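Local coordinates for GDSL-esterase (Pseudoalteromonas sp., PDB 3HP4), which hydrolyses ester bonds as a psychrotrophic GDSL-family (SGNH) serine esterase, probably with lysophospholipase activity, and is here covalently inhibited by monoethylphosphonate, at residues A[48-53]-A[79-84]; A[90-95]-A[130-135]. All blocks are in the same frame, centred on the assembly; numbering follows the deposited sequence. Where two conformers were deposited one is given.

Contact 1 (A[48-53]-A[79-84])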
# COMPACT_ATOMS: atom_id res chain seq x y z
N GLY A 48 8.71 -1.52 8.07
CA GLY A 48 9.32 -2.84 8.03
C GLY A 48 8.31 -3.97 7.89
O GLY A 48 8.70 -5.13 7.85
N GLU A 49 7.02 -3.68 7.78
CA GLU A 49 6.03 -4.76 7.70
C GLU A 49 6.21 -5.61 6.45
O GLU A 49 6.53 -5.10 5.38
CB GLU A 49 4.61 -4.19 7.75
CG GLU A 49 3.54 -5.23 7.94
CD GLU A 49 3.76 -6.08 9.15
OE1 GLU A 49 4.67 -6.92 9.18
OE2 GLU A 49 3.03 -5.93 10.14
N THR A 50 5.98 -6.91 6.60
CA THR A 50 6.04 -7.87 5.50
C THR A 50 4.62 -8.40 5.28
O THR A 50 3.71 -8.23 6.10
CB THR A 50 6.95 -9.05 5.86
OG1 THR A 50 6.42 -9.69 7.04
CG2 THR A 50 8.37 -8.57 6.08
N SER A 51 4.46 -9.15 4.19
CA SER A 51 3.17 -9.75 3.91
C SER A 51 2.76 -10.72 5.04
O SER A 51 1.59 -10.74 5.45
CB SER A 51 3.20 -10.46 2.55
OG SER A 51 4.06 -11.56 2.51
N GLY A 52 3.73 -11.47 5.57
CA GLY A 52 3.39 -12.45 6.62
C GLY A 52 3.13 -11.75 7.93
O GLY A 52 2.24 -12.17 8.69
N GLY A 53 3.82 -10.66 8.23
CA GLY A 53 3.53 -9.93 9.48
C GLY A 53 2.16 -9.32 9.47
O GLY A 53 1.40 -9.32 10.49
N GLY A 79 10.41 -8.44 -0.86
CA GLY A 79 11.26 -8.43 -2.06
C GLY A 79 12.64 -7.89 -1.80
O GLY A 79 13.62 -8.39 -2.36
N LEU A 80 12.77 -6.85 -0.98
CA LEU A 80 14.12 -6.35 -0.59
C LEU A 80 14.91 -7.37 0.14
O LEU A 80 16.14 -7.32 0.10
CB LEU A 80 13.96 -5.09 0.27
CG LEU A 80 13.45 -3.92 -0.55
CD1 LEU A 80 13.04 -2.76 0.38
CD2 LEU A 80 14.47 -3.43 -1.61
N ARG A 81 14.27 -8.31 0.80
CA ARG A 81 14.91 -9.35 1.54
C ARG A 81 15.10 -10.64 0.70
O ARG A 81 15.64 -11.64 1.18
CB ARG A 81 14.09 -9.57 2.83
CG ARG A 81 14.20 -8.36 3.77
CD ARG A 81 13.19 -8.42 4.88
NE ARG A 81 13.67 -9.31 5.92
CZ ARG A 81 13.10 -9.46 7.11
NH1 ARG A 81 12.01 -8.76 7.43
NH2 ARG A 81 13.63 -10.31 7.98
N GLY A 82 14.62 -10.62 -0.54
CA GLY A 82 14.71 -11.77 -1.42
C GLY A 82 13.88 -12.95 -1.00
O GLY A 82 14.21 -14.08 -1.30
N PHE A 83 12.77 -12.72 -0.29
CA PHE A 83 11.98 -13.81 0.16
C PHE A 83 11.27 -14.47 -1.03
O PHE A 83 11.04 -13.85 -2.09
CB PHE A 83 10.83 -13.31 1.08
CG PHE A 83 11.23 -12.86 2.44
CD1 PHE A 83 12.51 -13.01 2.93
CD2 PHE A 83 10.26 -12.32 3.29
CE1 PHE A 83 12.85 -12.58 4.25
CE2 PHE A 83 10.60 -11.89 4.60
CZ PHE A 83 11.87 -12.03 5.06
N PRO A 84 10.88 -15.74 -0.92
CA PRO A 84 10.26 -16.40 -2.07
C PRO A 84 8.95 -15.72 -2.47
O PRO A 84 8.07 -15.50 -1.64
CB PRO A 84 9.98 -17.82 -1.56
CG PRO A 84 11.06 -18.00 -0.47
CD PRO A 84 11.14 -16.69 0.18
O HOH W 1 11.29 -6.02 7.17

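Contact 2 (A[90-95]-A[130-135])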
# COMPACT_ATOMS: atom_id res chain seq x y z
N THR A 90 1.13 -16.28 -1.55
CA THR A 90 0.22 -16.98 -0.64
C THR A 90 -0.23 -16.05 0.47
O THR A 90 -1.43 -15.98 0.81
CB THR A 90 0.94 -18.23 -0.07
OG1 THR A 90 1.17 -19.10 -1.18
CG2 THR A 90 0.09 -18.93 1.00
N ASN A 91 0.69 -15.33 1.07
CA ASN A 91 0.37 -14.44 2.16
C ASN A 91 -0.54 -13.31 1.71
O ASN A 91 -1.54 -13.03 2.39
CB ASN A 91 1.63 -13.79 2.78
CG ASN A 91 2.50 -14.74 3.53
OD1 ASN A 91 2.09 -15.83 3.93
ND2 ASN A 91 3.72 -14.34 3.67
N LEU A 92 -0.22 -12.64 0.59
CA LEU A 92 -1.05 -11.55 0.11
C LEU A 92 -2.42 -12.04 -0.32
O LEU A 92 -3.42 -11.34 -0.10
CB LEU A 92 -0.34 -10.83 -1.03
CG LEU A 92 0.94 -10.09 -0.68
CD1 LEU A 92 1.60 -9.61 -1.98
CD2 LEU A 92 0.71 -8.88 0.22
N THR A 93 -2.52 -13.22 -0.92
CA THR A 93 -3.82 -13.75 -1.30
C THR A 93 -4.66 -13.97 -0.07
O THR A 93 -5.86 -13.67 -0.07
CB THR A 93 -3.62 -15.05 -2.07
OG1 THR A 93 -2.87 -14.76 -3.24
CG2 THR A 93 -4.94 -15.66 -2.49
N ALA A 94 -4.08 -14.50 1.00
CA ALA A 94 -4.83 -14.70 2.24
C ALA A 94 -5.24 -13.38 2.82
O ALA A 94 -6.36 -13.28 3.38
CB ALA A 94 -3.97 -15.51 3.22
N LEU A 95 -4.43 -12.32 2.77
CA LEU A 95 -4.82 -11.01 3.23
C LEU A 95 -6.01 -10.53 2.47
O LEU A 95 -6.97 -9.99 3.07
CB LEU A 95 -3.69 -9.93 3.10
CG LEU A 95 -2.48 -10.02 4.00
CD1 LEU A 95 -1.33 -9.13 3.56
CD2 LEU A 95 -2.94 -9.69 5.43
N THR A 130 -0.27 -8.84 -10.15
CA THR A 130 -1.28 -9.04 -11.21
C THR A 130 -1.92 -10.43 -11.02
O THR A 130 -3.14 -10.58 -11.14
CB THR A 130 -0.65 -8.97 -12.53
OG1 THR A 130 -0.07 -7.65 -12.64
CG2 THR A 130 -1.66 -9.14 -13.65
N GLN A 131 -1.14 -11.45 -10.75
CA GLN A 131 -1.70 -12.79 -10.55
C GLN A 131 -2.64 -12.87 -9.36
O GLN A 131 -3.71 -13.49 -9.45
CB GLN A 131 -0.54 -13.79 -10.39
CG GLN A 131 0.30 -13.91 -11.67
CD GLN A 131 1.63 -14.49 -11.42
OE1 GLN A 131 1.71 -15.48 -10.69
NE2 GLN A 131 2.65 -13.94 -12.06
N ILE A 132 -2.33 -12.17 -8.26
CA ILE A 132 -3.23 -12.17 -7.10
C ILE A 132 -4.49 -11.48 -7.49
O ILE A 132 -5.60 -11.95 -7.11
CB ILE A 132 -2.56 -11.44 -5.95
CG1 ILE A 132 -1.34 -12.21 -5.45
CG2 ILE A 132 -3.54 -11.20 -4.79
CD1 ILE A 132 -0.34 -11.33 -4.69
N SER A 133 -4.45 -10.36 -8.24
CA SER A 133 -5.64 -9.70 -8.65
C SER A 133 -6.51 -10.60 -9.54
O SER A 133 -7.74 -10.63 -9.39
CB SER A 133 -5.24 -8.45 -9.38
OG SER A 133 -6.39 -7.88 -9.88
N GLU A 134 -5.92 -11.37 -10.45
CA GLU A 134 -6.71 -12.29 -11.24
C GLU A 134 -7.39 -13.34 -10.37
O GLU A 134 -8.55 -13.69 -10.64
CB GLU A 134 -5.83 -13.04 -12.27
CG GLU A 134 -5.28 -12.14 -13.43
CD GLU A 134 -4.43 -12.87 -14.37
OE1 GLU A 134 -3.24 -12.84 -14.21
OE2 GLU A 134 -4.79 -13.32 -15.47
N ASP A 135 -6.68 -13.82 -9.36
CA ASP A 135 -7.15 -14.92 -8.46
C ASP A 135 -8.29 -14.45 -7.56
O ASP A 135 -9.14 -15.27 -7.20
CB ASP A 135 -5.97 -15.41 -7.60
CG ASP A 135 -5.01 -16.32 -8.38
OD1 ASP A 135 -5.20 -16.56 -9.57
OD2 ASP A 135 -3.98 -16.78 -7.80
O HOH W 2 -2.57 -16.00 -5.72

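Contact 1 (A[48-53]-A[79-84])
Thr50 lays its methyl CG2 against the guanidinium of Arg81 and the ring of Phe83. CG2 stands 3.9 Å from Arg81 NH1 and 4.3 Å from Phe83 CE2, meeting both flat groups obliquely, the Thr50 and Arg81 side chains crossing at about a right angle. One rotation gives Thr50 two roles: with OG1 tucked between its backbone N and carbonyl carbon (chi1 59°), the hydroxyl turns back to N-cap helix 51-65 and the methyl is left for the neighbours. The cap bond, Gly53 N to Thr50 OG1, is 3.0 Å and fairly straight at 157°. Glu49 OE1 braces the same turn, accepting Thr50 N on its anti lone pair at 2.9 Å, and OE2 is salt-bridged to Arg57. On the other segment, Phe83 CZ lies beneath one guanidinium face of Arg81, 3.3 Å from its plane and offset toward the rim; both residues have a second conformer, so this overlap is doubtful as a permanent feature. A water donates to Gly48 O and accepts a weak bond from Arg81 NH1. Gly82 ends helix 76-80 in a Schellman motif, with positive phi and two bonds back into the last turn, one from Gly82 N to Gly79 O. Gly48 N bonds to O1P of the modified serine at position 11, consistent with the oxyanion-hole glycine of SGNH hydrolases; Asn77, probably the asparagine of that hole, also donates ND2 to Glu49 O, tying the loop to helix 76-80. At the protein surface, the contact spans the start of helix 51-65, after strand 39-43, and the end of helix 76-80, after strand 69-73.

Contact 2 (A[90-95]-A[130-135])
No ring or amide stacks where Ile132 meets Leu92 and Thr93; the flat group alongside is the Asp135 carboxylate, which reaches Thr93 through water. That water donates to Asp135 OD2 at 2.6 Å and to Thr93 OG1 at 2.8 Å, in the one Asp135 conformer described, so the bridge need not be permanent. Ile132 carries the apolar part of the contact. With CG1 anti to its carbonyl carbon (chi1 -66°), the longer branch extends CD1 to Leu92, 3.7 Å from CB and 3.8 Å from CD1, and the two side chains run roughly perpendicular. Closer to the backbone, Thr93 OG1 sits over the fork of Ile132, 3.7 Å from CG1 and 3.9 Å from CG2. The backbones are close, Thr93 CA and Ile132 CA lying 6.0 Å apart. Leu92 also touches Phe129, Leu74 and Ser51, so it faces into the body of the fold. Helices 85-101 and 119-136 are the connections of two successive beta-alpha-beta units, joining strands 69-73, 105-109 and 139-141 of the parallel sheet. The Thr93 hydroxyl also bonds to Gln89 O one turn back, and with the water donating to it OG1 has a partner in each sense. The contact is therefore aliphatic at Leu92 and mixed at Thr93, whose hydroxyl packs on Ile132 and takes the water; the segments meet by van der Waals contact without direct hydrogen bonds.

How the contacts relate
Contact 1 is a surface meeting of two loop-and-helix-end segments, and contact 2 a buried meeting of a turn within helix 85-101 and the last turns of helix 119-136; their centres lie about 15 Å apart. They hold different helices, but helix 76-80 of contact 1 is followed in the chain by helix 85-101 of contact 2. The two also touch directly: Ser51 OG is 3.0 Å from Asn91 ND2, probably hydrogen-bonded, and Ser51 CB packs on Leu92 CD2. Chemistry follows position. Near the active site, contact 1 brings a threonine methyl to a guanidinium and a ring, with a water bridge that is weak on the arginine side, whereas contact 2, between two helices, buries more surface through aliphatic branches and one threonine hydroxyl.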